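Local coordinates for OxyA protein (Actinoplanes teichomyceticus, PDB 5HH3) that probably catalyses, as a haem-containing cytochrome P450, a phenolic coupling that crosslinks a precursor peptide during biosynthesis of a glycopeptide antibiotic, at residues 38-43 / 53-58; 250-255 / 372-377; 259-264 / 327-332; 271-276 / 333-338. All blocks are in the same frame, centred on the assembly; numbering follows the deposited sequence.

Interaction 1 of 4, residues 38-43 / 53-58; sequences GPLTTL and TAWLAT
With the CG of L40 anti to its backbone N (chi1 -168°) and the CG of W55 anti to its carbonyl carbon (chi1 -58°), the two side chains meet at about a right angle and the leucine lays CD2 over one face of the indole, 4.2 Å from the centroid of the W55 six-membered ring. T42 reaches the opposite face: its CG2 stands 4.0 Å from that same centroid. Both are CH-pi contacts, so the aromatic ring is clamped between aliphatic groups of the neighbouring strand. Strands 40-45 and 53-57 form the antiparallel hairpin at one side of the mixed sheet typical of the P450 fold. T41 and L56 make its hydrogen-bonded pair, T41 N to L56 O at 3.0 Å and L56 N to T41 O at 2.8 Å, the latter almost straight. L43 N to A54 O (2.7 Å) and T58 N to P39 O (2.9 Å) extend the pairing on either side. On the face away from the indole, L56 packs on helix 29-37; L43 packs on helix 8-19. W55 NE1 is bonded to D308 OD2. One water joins G38 O, T41 OG1 and T58 OG1, lying 2.7 Å from T58 OG1. The chemistry therefore divides by kind: backbone bonds set the register, methyl groups over both faces and the D308 bond fix the indole, and water bridges the hydroxyls of T41 and T58 and the G38 carbonyl.

Interaction 2 of 4, residues 250-255 / 372-377; sequences GAWLMA and LRLAEP
The indole of W252 meets L374 through its five-membered ring, L374 CD2 coming in obliquely, neither over a face nor at an edge, to lie 4.2 Å from W252 CD1, while the ring of F25, I381 and F388 also pack against this tryptophan. The site joins the C-terminal part of helix 225-256, the long central helix of the P450 fold, to strand 373-374, an outer strand of a small antiparallel sheet. W252 has CG anti to its backbone N (chi1 -178°), which carries the ring back toward L374 although its CB points away from the strand. A255 faces the strand directly, with CB 4.1 Å from R373 CA and equally far from L374 N. L372 supplies the other apolar piece: its CD2 approaches A251 O at 4.0 Å and lies 4.4 Å from A255 CB, while L372 also rests on L395 of the adjacent strand. All direct contacts are van der Waals packing, with no direct polar bond between the segments. The polar link is a single water, which donates to A255 O at 2.7 Å and to L372 O at 2.9 Å.

Interaction 3 of 4, residues 259-264 / 327-332; sequences EQFALL and DRFDIT
Q260 and F329 run past each other in opposite directions, with the amide plane of the glutamine turned 31° from the phenyl plane. They join helix 258-266, the J helix of the P450 fold, to the loop between helices 314-318 and 351-368. A bend at chi2 (-149°) swings the Q260 amide across the 327-332 backbone, where it makes two bonds at once. OE1 accepts from I331 N at 2.8 Å with an almost straight N-H, while NE2 donates to F329 O, also at 2.8 Å. The second acceptor lies in the amide plane of Q260, but NE2 stands well above the carbonyl plane of F329. D257 OD2 takes a further bond from the same NE2. Alongside, the rings of F261 and F329 are near parallel (planes 24° apart) yet slid until they barely overlap, closest at CE2 of F261 against CE2 of F329, 3.7 Å, with the CZ atoms almost as near. I331 slides along Q260 with CG2 3.4 Å from OE1, and its CD1 reaches the ring of F261 and the CB of L264. L263 CD2 meets T332 CG2 at 3.7 Å, and D330 OD1 accepts from T332 N in an Asx turn. The direct polar grip comes from one amide, with F261, L263 and L264 adding apolar packing. Because OE1 faces an N-H and NE2 faces two acceptors, this pattern fixes which way round the amide sits.

Interaction 4 of 4, residues 271-276 / 333-338; sequences VPDWLD and RVRPEH
Apolar contact comes from P336, whose ring lies against the start of helix 274-282, the K helix carrying the ExxR motif of P450 enzymes (E277 and R280). CD of P336 touches D273 CB at 3.6 Å and CG lies 4.0 Å from D276 CB, so the pyrrolidine covers the aliphatic parts of both aspartates, one helical turn apart. Direct hydrogen bonding is slight: R335 N gives a weak, long bond to D273 OD2, 3.5 Å away with an N-H angle of 142°. The D273 and R335 side chains run side by side and point the same way, the arginine CG 3.7 Å from D273 OD2. At H338 the ring carbon CD2 sits 3.3 Å from D276 O, a close contact that is not a hydrogen bond, and the ring plane is turned 52° from the D276 carboxylate. H338 ND1 is instead bonded to A340 N, and its side chain lies about 8 Å from the bound haem. Ionic pairing reaches into the motif itself, since R333 NE forms a salt bridge with E277. Solvent supplies the remaining link: a single water donates to D276 OD2 at 2.9 Å and to P336 O at 2.8 Å.

From the N terminus, interaction 1 closes first, a local hairpin in the mixed sheet, finished before any other contact opens and touching none of them. Interaction 2 then opens on helix 225-256 and closes last, at strand 373-374, enclosing interactions 3 and 4. These two cross, their segments alternating as helix 258-266, helix 274-282, then the loop 327-332 and 333-338, so one continuous loop is fastened to two successive helices. Interaction 3 touches both neighbours: M254 CG meets F261 CZ at 3.7 Å, and I331 CG1 meets W274 CB at 3.6 Å. Together, interactions 2 to 4 tie the helical body to the loop leading toward the haem-ligand region and to the small antiparallel sheet of strands 140-141, 394-396 and 373-374.

Interaction 1 of 4, residues 38-43 / 53-58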
loop_
_atom_site.group_PDB
_atom_site.type_symbol
_atom_site.label_atom_id
_atom_site.label_comp_id
_atom_site.label_asym_id
_atom_site.label_seq_id
_atom_site.Cartn_x
_atom_site.Cartn_y
_atom_site.Cartn_z
ATOM N N GLY B 38 1.511 -16.145 21.138
ATOM C CA GLY B 38 2.055 -15.272 22.191
ATOM C C GLY B 38 1.485 -13.869 21.986
ATOM O O GLY B 38 0.655 -13.681 21.102
ATOM N N PRO B 39 1.909 -12.891 22.798
ATOM C CA PRO B 39 1.347 -11.541 22.729
ATOM C C PRO B 39 1.853 -10.679 21.545
ATOM O O PRO B 39 1.256 -9.649 21.241
ATOM C CB PRO B 39 1.752 -10.928 24.073
ATOM C CG PRO B 39 2.991 -11.661 24.466
ATOM C CD PRO B 39 2.768 -13.064 23.979
ATOM N N LEU B 40 2.925 -11.116 20.892
ATOM C CA LEU B 40 3.555 -10.375 19.802
ATOM C C LEU B 40 4.121 -11.355 18.776
ATOM O O LEU B 40 4.909 -12.211 19.152
ATOM C CB LEU B 40 4.699 -9.531 20.386
ATOM C CG LEU B 40 5.318 -8.478 19.492
ATOM C CD1 LEU B 40 4.385 -7.308 19.242
ATOM C CD2 LEU B 40 6.630 -7.959 20.054
ATOM N N THR B 41 3.737 -11.239 17.507
ATOM C CA THR B 41 4.278 -12.083 16.419
ATOM C C THR B 41 4.733 -11.227 15.220
ATOM O O THR B 41 4.396 -10.054 15.117
ATOM C CB THR B 41 3.239 -13.119 15.931
ATOM O OG1 THR B 41 2.020 -12.452 15.544
ATOM C CG2 THR B 41 2.918 -14.103 17.044
ATOM N N THR B 42 5.515 -11.813 14.324
ATOM C CA THR B 42 6.005 -11.092 13.151
ATOM C C THR B 42 5.039 -11.246 11.984
ATOM O O THR B 42 4.516 -12.326 11.735
ATOM C CB THR B 42 7.356 -11.591 12.686
ATOM O OG1 THR B 42 7.242 -12.971 12.412
ATOM C CG2 THR B 42 8.404 -11.421 13.744
ATOM N N LEU B 43 4.801 -10.142 11.285
ATOM C CA LEU B 43 4.160 -10.165 9.994
ATOM C C LEU B 43 5.182 -10.404 8.930
ATOM O O LEU B 43 4.925 -11.133 7.975
ATOM C CB LEU B 43 3.443 -8.844 9.727
ATOM C CG LEU B 43 2.283 -8.520 10.645
ATOM C CD1 LEU B 43 1.823 -7.080 10.421
ATOM C CD2 LEU B 43 1.164 -9.517 10.397
ATOM N N THR B 53 11.446 -5.209 10.829
ATOM C CA THR B 53 10.402 -6.175 11.071
ATOM C C THR B 53 9.087 -5.462 11.338
ATOM O O THR B 53 9.031 -4.453 12.070
ATOM C CB THR B 53 10.748 -7.052 12.277
ATOM O OG1 THR B 53 11.930 -7.788 11.984
ATOM C CG2 THR B 53 9.604 -7.990 12.660
ATOM N N ALA B 54 8.034 -6.003 10.751
ATOM C CA ALA B 54 6.689 -5.565 11.035
ATOM C C ALA B 54 6.056 -6.591 11.969
ATOM O O ALA B 54 6.014 -7.801 11.664
ATOM C CB ALA B 54 5.905 -5.434 9.754
ATOM N N TRP B 55 5.628 -6.104 13.126
ATOM C CA TRP B 55 5.081 -6.917 14.185
ATOM C C TRP B 55 3.580 -6.664 14.349
ATOM O O TRP B 55 3.079 -5.565 14.059
ATOM C CB TRP B 55 5.717 -6.534 15.522
ATOM C CG TRP B 55 7.191 -6.638 15.651
ATOM C CD1 TRP B 55 8.104 -5.647 15.430
ATOM C CD2 TRP B 55 7.933 -7.773 16.129
ATOM N NE1 TRP B 55 9.369 -6.104 15.701
ATOM C CE2 TRP B 55 9.291 -7.397 16.167
ATOM C CE3 TRP B 55 7.579 -9.069 16.540
ATOM C CZ2 TRP B 55 10.300 -8.261 16.587
ATOM C CZ3 TRP B 55 8.628 -9.954 16.991
ATOM C CH2 TRP B 55 9.945 -9.535 16.996
ATOM N N LEU B 56 2.892 -7.683 14.854
ATOM C CA LEU B 56 1.493 -7.592 15.241
ATOM C C LEU B 56 1.403 -7.852 16.726
ATOM O O LEU B 56 1.830 -8.912 17.163
ATOM C CB LEU B 56 0.667 -8.644 14.497
ATOM C CG LEU B 56 -0.835 -8.700 14.779
ATOM C CD1 LEU B 56 -1.536 -7.507 14.142
ATOM C CD2 LEU B 56 -1.420 -9.997 14.238
ATOM N N ALA B 57 0.853 -6.909 17.482
ATOM C CA ALA B 57 0.614 -7.070 18.933
ATOM C C ALA B 57 -0.832 -7.495 19.118
ATOM O O ALA B 57 -1.732 -6.809 18.634
ATOM C CB ALA B 57 0.859 -5.761 19.678
ATOM N N THR B 58 -1.034 -8.630 19.792
ATOM C CA THR B 58 -2.350 -9.184 20.070
ATOM C C THR B 58 -2.692 -9.253 21.566
ATOM O O THR B 58 -3.877 -9.355 21.900
ATOM C CB THR B 58 -2.500 -10.618 19.481
ATOM O OG1 THR B 58 -1.483 -11.478 20.005
ATOM C CG2 THR B 58 -2.394 -10.624 17.966
HETATM O O HOH W 1 -2.223 -12.881 22.059
HETATM O O HOH W 2 0.306 -12.501 18.189
#

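Interaction 2 of 4, residues 250-255 / 372-377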
loop_
_atom_site.group_PDB
_atom_site.type_symbol
_atom_site.label_atom_id
_atom_site.label_comp_id
_atom_site.label_asym_id
_atom_site.label_seq_id
_atom_site.Cartn_x
_atom_site.Cartn_y
_atom_site.Cartn_z
ATOM N N GLY B 250 -24.425 -3.590 14.752
ATOM C CA GLY B 250 -25.317 -3.669 15.898
ATOM C C GLY B 250 -26.696 -4.195 15.556
ATOM O O GLY B 250 -27.208 -5.084 16.246
ATOM N N ALA B 251 -27.305 -3.644 14.496
ATOM C CA ALA B 251 -28.594 -4.123 14.025
ATOM C C ALA B 251 -28.541 -5.617 13.656
ATOM O O ALA B 251 -29.510 -6.352 13.917
ATOM C CB ALA B 251 -29.086 -3.295 12.841
ATOM N N TRP B 252 -27.428 -6.061 13.062
ATOM C CA TRP B 252 -27.246 -7.472 12.713
ATOM C C TRP B 252 -27.201 -8.328 13.979
ATOM O O TRP B 252 -27.886 -9.344 14.054
ATOM C CB TRP B 252 -25.985 -7.658 11.862
ATOM C CG TRP B 252 -25.701 -9.063 11.385
ATOM C CD1 TRP B 252 -26.571 -10.113 11.328
ATOM C CD2 TRP B 252 -24.465 -9.548 10.844
ATOM N NE1 TRP B 252 -25.950 -11.221 10.817
ATOM C CE2 TRP B 252 -24.662 -10.904 10.501
ATOM C CE3 TRP B 252 -23.206 -8.967 10.620
ATOM C CZ2 TRP B 252 -23.651 -11.694 9.952
ATOM C CZ3 TRP B 252 -22.198 -9.751 10.077
ATOM C CH2 TRP B 252 -22.425 -11.102 9.746
ATOM N N LEU B 253 -26.414 -7.903 14.970
ATOM C CA LEU B 253 -26.338 -8.595 16.255
ATOM C C LEU B 253 -27.700 -8.657 16.955
ATOM O O LEU B 253 -28.037 -9.685 17.568
ATOM C CB LEU B 253 -25.283 -7.957 17.176
ATOM C CG LEU B 253 -24.956 -8.696 18.483
ATOM C CD1 LEU B 253 -24.298 -10.029 18.214
ATOM C CD2 LEU B 253 -24.064 -7.868 19.380
ATOM N N MET B 254 -28.487 -7.580 16.852
ATOM C CA MET B 254 -29.844 -7.568 17.416
ATOM C C MET B 254 -30.803 -8.547 16.734
ATOM O O MET B 254 -31.528 -9.259 17.419
ATOM C CB MET B 254 -30.445 -6.173 17.383
ATOM C CG MET B 254 -29.691 -5.182 18.267
ATOM S SD MET B 254 -30.270 -3.496 18.014
ATOM C CE MET B 254 -32.009 -3.767 18.425
ATOM N N ALA B 255 -30.799 -8.579 15.404
ATOM C CA ALA B 255 -31.552 -9.586 14.654
ATOM C C ALA B 255 -31.032 -11.033 14.927
ATOM O O ALA B 255 -31.812 -11.975 15.030
ATOM C CB ALA B 255 -31.534 -9.263 13.161
ATOM N N LEU B 372 -37.657 -7.647 15.065
ATOM C CA LEU B 372 -36.630 -7.507 14.032
ATOM C C LEU B 372 -35.976 -8.857 13.715
ATOM O O LEU B 372 -35.606 -9.583 14.628
ATOM C CB LEU B 372 -35.545 -6.519 14.494
ATOM C CG LEU B 372 -34.570 -6.017 13.437
ATOM C CD1 LEU B 372 -35.293 -5.013 12.547
ATOM C CD2 LEU B 372 -33.364 -5.384 14.105
ATOM N N ARG B 373 -35.852 -9.177 12.431
ATOM C CA ARG B 373 -35.239 -10.430 11.979
ATOM C C ARG B 373 -34.605 -10.227 10.608
ATOM O O ARG B 373 -34.943 -9.278 9.901
ATOM C CB ARG B 373 -36.301 -11.556 11.903
ATOM C CG ARG B 373 -37.546 -11.167 11.100
ATOM C CD ARG B 373 -38.709 -12.143 11.204
ATOM N NE ARG B 373 -39.918 -11.510 10.658
ATOM C CZ ARG B 373 -40.242 -11.461 9.364
ATOM N NH1 ARG B 373 -41.335 -10.823 9.009
ATOM N NH2 ARG B 373 -39.487 -12.035 8.416
ATOM N N LEU B 374 -33.716 -11.134 10.230
ATOM C CA LEU B 374 -33.201 -11.189 8.857
ATOM C C LEU B 374 -34.358 -11.472 7.898
ATOM O O LEU B 374 -35.253 -12.261 8.209
ATOM C CB LEU B 374 -32.155 -12.299 8.707
ATOM C CG LEU B 374 -30.919 -12.240 9.596
ATOM C CD1 LEU B 374 -30.102 -13.514 9.445
ATOM C CD2 LEU B 374 -30.095 -11.024 9.258
ATOM N N ALA B 375 -34.354 -10.801 6.751
ATOM C CA ALA B 375 -35.368 -11.010 5.722
ATOM C C ALA B 375 -35.198 -12.375 5.050
ATOM O O ALA B 375 -36.178 -13.069 4.801
ATOM C CB ALA B 375 -35.297 -9.908 4.682
ATOM N N GLU B 376 -33.948 -12.721 4.758
ATOM C CA GLU B 376 -33.552 -13.997 4.167
ATOM C C GLU B 376 -32.616 -14.696 5.173
ATOM O O GLU B 376 -31.395 -14.601 5.033
ATOM C CB GLU B 376 -32.821 -13.750 2.835
ATOM C CG GLU B 376 -33.709 -13.312 1.665
ATOM C CD GLU B 376 -34.012 -14.427 0.666
ATOM O OE1 GLU B 376 -33.111 -15.239 0.350
ATOM O OE2 GLU B 376 -35.162 -14.498 0.170
ATOM N N PRO B 377 -33.182 -15.387 6.193
ATOM C CA PRO B 377 -32.412 -15.946 7.319
ATOM C C PRO B 377 -31.240 -16.855 6.949
ATOM O O PRO B 377 -30.205 -16.832 7.637
ATOM C CB PRO B 377 -33.457 -16.751 8.099
ATOM C CG PRO B 377 -34.744 -16.110 7.763
ATOM C CD PRO B 377 -34.615 -15.714 6.328
HETATM O O HOH W 3 -34.508 -12.209 14.848
#

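Interaction 3 of 4, residues 259-264 / 327-332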
loop_
_atom_site.group_PDB
_atom_site.type_symbol
_atom_site.label_atom_id
_atom_site.label_comp_id
_atom_site.label_asym_id
_atom_site.label_seq_id
_atom_site.Cartn_x
_atom_site.Cartn_y
_atom_site.Cartn_z
ATOM N N GLU B 259 -33.011 -12.279 22.061
ATOM C CA GLU B 259 -33.333 -12.482 23.480
ATOM C C GLU B 259 -32.505 -11.605 24.426
ATOM O O GLU B 259 -33.025 -11.075 25.398
ATOM C CB GLU B 259 -33.279 -13.969 23.857
ATOM C CG GLU B 259 -34.427 -14.743 23.210
ATOM C CD GLU B 259 -34.395 -16.243 23.433
ATOM O OE1 GLU B 259 -33.298 -16.809 23.596
ATOM O OE2 GLU B 259 -35.483 -16.865 23.421
ATOM N N GLN B 260 -31.244 -11.376 24.100
ATOM C CA GLN B 260 -30.409 -10.501 24.932
ATOM C C GLN B 260 -30.831 -9.039 24.841
ATOM O O GLN B 260 -30.813 -8.327 25.839
ATOM C CB GLN B 260 -28.951 -10.666 24.571
ATOM C CG GLN B 260 -28.479 -12.103 24.747
ATOM C CD GLN B 260 -27.034 -12.188 25.135
ATOM O OE1 GLN B 260 -26.591 -11.513 26.060
ATOM N NE2 GLN B 260 -26.288 -13.028 24.448
ATOM N N PHE B 261 -31.242 -8.601 23.657
ATOM C CA PHE B 261 -31.734 -7.235 23.492
ATOM C C PHE B 261 -33.153 -7.028 24.008
ATOM O O PHE B 261 -33.532 -5.894 24.283
ATOM C CB PHE B 261 -31.588 -6.771 22.045
ATOM C CG PHE B 261 -30.168 -6.544 21.660
ATOM C CD1 PHE B 261 -29.539 -5.337 21.951
ATOM C CD2 PHE B 261 -29.433 -7.553 21.068
ATOM C CE1 PHE B 261 -28.206 -5.140 21.621
ATOM C CE2 PHE B 261 -28.100 -7.356 20.735
ATOM C CZ PHE B 261 -27.486 -6.148 21.012
ATOM N N ALA B 262 -33.928 -8.110 24.153
ATOM C CA ALA B 262 -35.214 -8.040 24.865
ATOM C C ALA B 262 -34.985 -7.713 26.348
ATOM O O ALA B 262 -35.805 -7.058 26.976
ATOM C CB ALA B 262 -35.992 -9.343 24.715
ATOM N N LEU B 263 -33.856 -8.177 26.882
ATOM C CA LEU B 263 -33.416 -7.860 28.238
ATOM C C LEU B 263 -33.051 -6.383 28.365
ATOM O O LEU B 263 -33.398 -5.748 29.346
ATOM C CB LEU B 263 -32.218 -8.740 28.621
ATOM C CG LEU B 263 -32.186 -9.298 30.036
ATOM C CD1 LEU B 263 -33.270 -10.354 30.237
ATOM C CD2 LEU B 263 -30.808 -9.880 30.314
ATOM N N LEU B 264 -32.333 -5.850 27.375
ATOM C CA LEU B 264 -32.071 -4.414 27.291
ATOM C C LEU B 264 -33.363 -3.598 27.248
ATOM O O LEU B 264 -33.471 -2.598 27.962
ATOM C CB LEU B 264 -31.203 -4.062 26.071
ATOM C CG LEU B 264 -30.987 -2.575 25.745
ATOM C CD1 LEU B 264 -30.282 -1.854 26.883
ATOM C CD2 LEU B 264 -30.192 -2.427 24.453
ATOM N N ASP B 327 -15.967 -15.636 26.133
ATOM C CA ASP B 327 -15.919 -14.617 25.065
ATOM C C ASP B 327 -17.254 -14.340 24.351
ATOM O O ASP B 327 -17.393 -13.298 23.690
ATOM C CB ASP B 327 -14.877 -15.010 24.021
ATOM C CG ASP B 327 -14.734 -13.977 22.928
ATOM O OD1 ASP B 327 -14.329 -12.827 23.241
ATOM O OD2 ASP B 327 -15.049 -14.319 21.764
ATOM N N ARG B 328 -18.230 -15.246 24.483
ATOM C CA ARG B 328 -19.501 -15.107 23.770
ATOM C C ARG B 328 -20.232 -13.842 24.207
ATOM O O ARG B 328 -20.066 -13.367 25.346
ATOM C CB ARG B 328 -20.396 -16.335 23.964
ATOM C CG ARG B 328 -19.881 -17.578 23.252
ATOM C CD ARG B 328 -20.732 -18.795 23.578
ATOM N NE ARG B 328 -20.055 -20.017 23.126
ATOM C CZ ARG B 328 -20.185 -21.227 23.667
ATOM N NH1 ARG B 328 -20.974 -21.441 24.712
ATOM N NH2 ARG B 328 -19.492 -22.243 23.159
ATOM N N PHE B 329 -21.002 -13.267 23.290
ATOM C CA PHE B 329 -21.779 -12.053 23.598
ATOM C C PHE B 329 -22.697 -12.300 24.795
ATOM O O PHE B 329 -23.492 -13.219 24.785
ATOM C CB PHE B 329 -22.607 -11.612 22.388
ATOM C CG PHE B 329 -23.436 -10.403 22.634
ATOM C CD1 PHE B 329 -22.852 -9.230 23.082
ATOM C CD2 PHE B 329 -24.817 -10.433 22.425
ATOM C CE1 PHE B 329 -23.614 -8.097 23.311
ATOM C CE2 PHE B 329 -25.588 -9.302 22.648
ATOM C CZ PHE B 329 -24.992 -8.136 23.104
ATOM N N ASP B 330 -22.542 -11.481 25.827
ATOM C CA ASP B 330 -23.293 -11.634 27.076
ATOM C C ASP B 330 -23.552 -10.240 27.617
ATOM O O ASP B 330 -22.700 -9.634 28.269
ATOM C CB ASP B 330 -22.525 -12.483 28.084
ATOM C CG ASP B 330 -23.225 -12.576 29.441
ATOM O OD1 ASP B 330 -24.382 -12.149 29.592
ATOM O OD2 ASP B 330 -22.593 -13.074 30.383
ATOM N N ILE B 331 -24.751 -9.755 27.342
ATOM C CA ILE B 331 -25.142 -8.400 27.666
ATOM C C ILE B 331 -25.161 -8.086 29.183
ATOM O O ILE B 331 -25.167 -6.913 29.557
ATOM C CB ILE B 331 -26.508 -8.089 27.001
ATOM C CG1 ILE B 331 -26.701 -6.585 26.828
ATOM C CG2 ILE B 331 -27.663 -8.731 27.762
ATOM C CD1 ILE B 331 -27.678 -6.264 25.719
ATOM N N THR B 332 -25.167 -9.117 30.037
ATOM C CA THR B 332 -25.137 -8.949 31.506
ATOM C C THR B 332 -23.720 -8.996 32.112
ATOM O O THR B 332 -23.580 -8.905 33.330
ATOM C CB THR B 332 -25.958 -10.049 32.227
ATOM O OG1 THR B 332 -25.270 -11.299 32.117
ATOM C CG2 THR B 332 -27.376 -10.197 31.641
#

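Interaction 4 of 4, residues 271-276 / 333-338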
loop_
_atom_site.group_PDB
_atom_site.type_symbol
_atom_site.label_atom_id
_atom_site.label_comp_id
_atom_site.label_asym_id
_atom_site.label_seq_id
_atom_site.Cartn_x
_atom_site.Cartn_y
_atom_site.Cartn_z
ATOM N N VAL B 271 -28.795 -4.173 33.290
ATOM C CA VAL B 271 -27.613 -4.292 32.397
ATOM C C VAL B 271 -26.965 -2.919 32.147
ATOM O O VAL B 271 -26.829 -2.488 31.010
ATOM C CB VAL B 271 -27.978 -5.009 31.056
ATOM C CG1 VAL B 271 -28.242 -6.490 31.295
ATOM C CG2 VAL B 271 -29.204 -4.389 30.379
ATOM N N PRO B 272 -26.534 -2.231 33.222
ATOM C CA PRO B 272 -25.992 -0.872 33.058
ATOM C C PRO B 272 -24.804 -0.754 32.108
ATOM O O PRO B 272 -24.661 0.280 31.463
ATOM C CB PRO B 272 -25.564 -0.494 34.480
ATOM C CG PRO B 272 -25.257 -1.802 35.114
ATOM C CD PRO B 272 -26.334 -2.714 34.600
ATOM N N ASP B 273 -23.959 -1.784 32.021
ATOM C CA ASP B 273 -22.775 -1.734 31.141
ATOM C C ASP B 273 -22.981 -2.411 29.780
ATOM O O ASP B 273 -22.006 -2.766 29.128
ATOM C CB ASP B 273 -21.547 -2.329 31.862
ATOM C CG ASP B 273 -21.188 -1.566 33.129
ATOM O OD1 ASP B 273 -21.154 -0.316 33.081
ATOM O OD2 ASP B 273 -20.953 -2.214 34.173
ATOM N N TRP B 274 -24.235 -2.549 29.339
ATOM C CA TRP B 274 -24.559 -3.282 28.100
ATOM C C TRP B 274 -23.781 -2.801 26.862
ATOM O O TRP B 274 -23.403 -3.612 26.013
ATOM C CB TRP B 274 -26.071 -3.219 27.810
ATOM C CG TRP B 274 -26.570 -1.859 27.416
ATOM C CD1 TRP B 274 -27.079 -0.891 28.241
ATOM C CD2 TRP B 274 -26.623 -1.324 26.102
ATOM N NE1 TRP B 274 -27.410 0.220 27.524
ATOM C CE2 TRP B 274 -27.152 -0.017 26.204
ATOM C CE3 TRP B 274 -26.253 -1.808 24.844
ATOM C CZ2 TRP B 274 -27.327 0.806 25.100
ATOM C CZ3 TRP B 274 -26.430 -0.982 23.744
ATOM C CH2 TRP B 274 -26.965 0.308 23.882
ATOM N N LEU B 275 -23.565 -1.487 26.754
ATOM C CA LEU B 275 -22.927 -0.919 25.577
ATOM C C LEU B 275 -21.453 -1.300 25.507
ATOM O O LEU B 275 -20.964 -1.584 24.432
ATOM C CB LEU B 275 -23.089 0.596 25.508
ATOM C CG LEU B 275 -22.411 1.278 24.323
ATOM C CD1 LEU B 275 -22.880 0.714 22.998
ATOM C CD2 LEU B 275 -22.632 2.781 24.376
ATOM N N ASP B 276 -20.765 -1.317 26.645
ATOM C CA ASP B 276 -19.371 -1.789 26.671
ATOM C C ASP B 276 -19.226 -3.225 26.153
ATOM O O ASP B 276 -18.250 -3.510 25.488
ATOM C CB ASP B 276 -18.772 -1.696 28.065
ATOM C CG ASP B 276 -18.549 -0.267 28.511
ATOM O OD1 ASP B 276 -18.187 0.574 27.671
ATOM O OD2 ASP B 276 -18.733 0.002 29.710
ATOM N N ARG B 333 -22.683 -9.168 31.293
ATOM C CA ARG B 333 -21.302 -9.191 31.790
ATOM C C ARG B 333 -21.003 -7.923 32.605
ATOM O O ARG B 333 -21.227 -6.808 32.139
ATOM C CB ARG B 333 -20.298 -9.319 30.639
ATOM C CG ARG B 333 -18.850 -9.555 31.072
ATOM C CD ARG B 333 -17.856 -9.322 29.926
ATOM N NE ARG B 333 -18.260 -10.083 28.754
ATOM C CZ ARG B 333 -18.158 -11.407 28.637
ATOM N NH1 ARG B 333 -17.586 -12.159 29.587
ATOM N NH2 ARG B 333 -18.618 -11.990 27.535
ATOM N N VAL B 334 -20.511 -8.125 33.824
ATOM C CA VAL B 334 -20.154 -7.037 34.727
ATOM C C VAL B 334 -18.858 -6.373 34.248
ATOM O O VAL B 334 -17.855 -7.049 34.027
ATOM C CB VAL B 334 -20.030 -7.561 36.174
ATOM C CG1 VAL B 334 -19.419 -6.513 37.102
ATOM C CG2 VAL B 334 -21.408 -7.983 36.674
ATOM N N ARG B 335 -18.919 -5.052 34.065
ATOM C CA ARG B 335 -17.787 -4.222 33.641
ATOM C C ARG B 335 -16.933 -4.822 32.506
ATOM O O ARG B 335 -15.755 -5.130 32.706
ATOM C CB ARG B 335 -16.934 -3.815 34.868
ATOM C CG ARG B 335 -17.640 -2.789 35.752
ATOM C CD ARG B 335 -16.787 -2.340 36.937
ATOM N NE ARG B 335 -16.517 -3.451 37.860
ATOM C CZ ARG B 335 -17.352 -3.917 38.795
ATOM N NH1 ARG B 335 -18.553 -3.371 39.008
ATOM N NH2 ARG B 335 -16.974 -4.950 39.541
ATOM N N PRO B 336 -17.527 -4.987 31.305
ATOM C CA PRO B 336 -16.754 -5.525 30.182
ATOM C C PRO B 336 -15.547 -4.642 29.834
ATOM O O PRO B 336 -15.665 -3.417 29.837
ATOM C CB PRO B 336 -17.763 -5.534 29.014
ATOM C CG PRO B 336 -19.108 -5.349 29.625
ATOM C CD PRO B 336 -18.889 -4.591 30.893
ATOM N N GLU B 337 -14.409 -5.272 29.544
ATOM C CA GLU B 337 -13.175 -4.566 29.200
ATOM C C GLU B 337 -12.907 -4.621 27.721
ATOM O O GLU B 337 -12.971 -5.695 27.104
ATOM C CB GLU B 337 -11.992 -5.183 29.918
ATOM C CG GLU B 337 -12.085 -5.082 31.428
ATOM C CD GLU B 337 -10.882 -5.712 32.118
ATOM O OE1 GLU B 337 -9.732 -5.342 31.784
ATOM O OE2 GLU B 337 -11.097 -6.572 32.994
ATOM N N HIS B 338 -12.600 -3.465 27.146
ATOM C CA HIS B 338 -12.151 -3.412 25.759
ATOM C C HIS B 338 -11.237 -2.218 25.497
ATOM O O HIS B 338 -11.153 -1.284 26.311
ATOM C CB HIS B 338 -13.355 -3.362 24.822
ATOM C CG HIS B 338 -14.188 -2.131 24.991
ATOM N ND1 HIS B 338 -13.849 -0.914 24.442
ATOM C CD2 HIS B 338 -15.344 -1.927 25.659
ATOM C CE1 HIS B 338 -14.758 -0.016 24.766
ATOM N NE2 HIS B 338 -15.670 -0.605 25.501
HETATM O O HOH W 4 -17.199 -1.733 31.494
#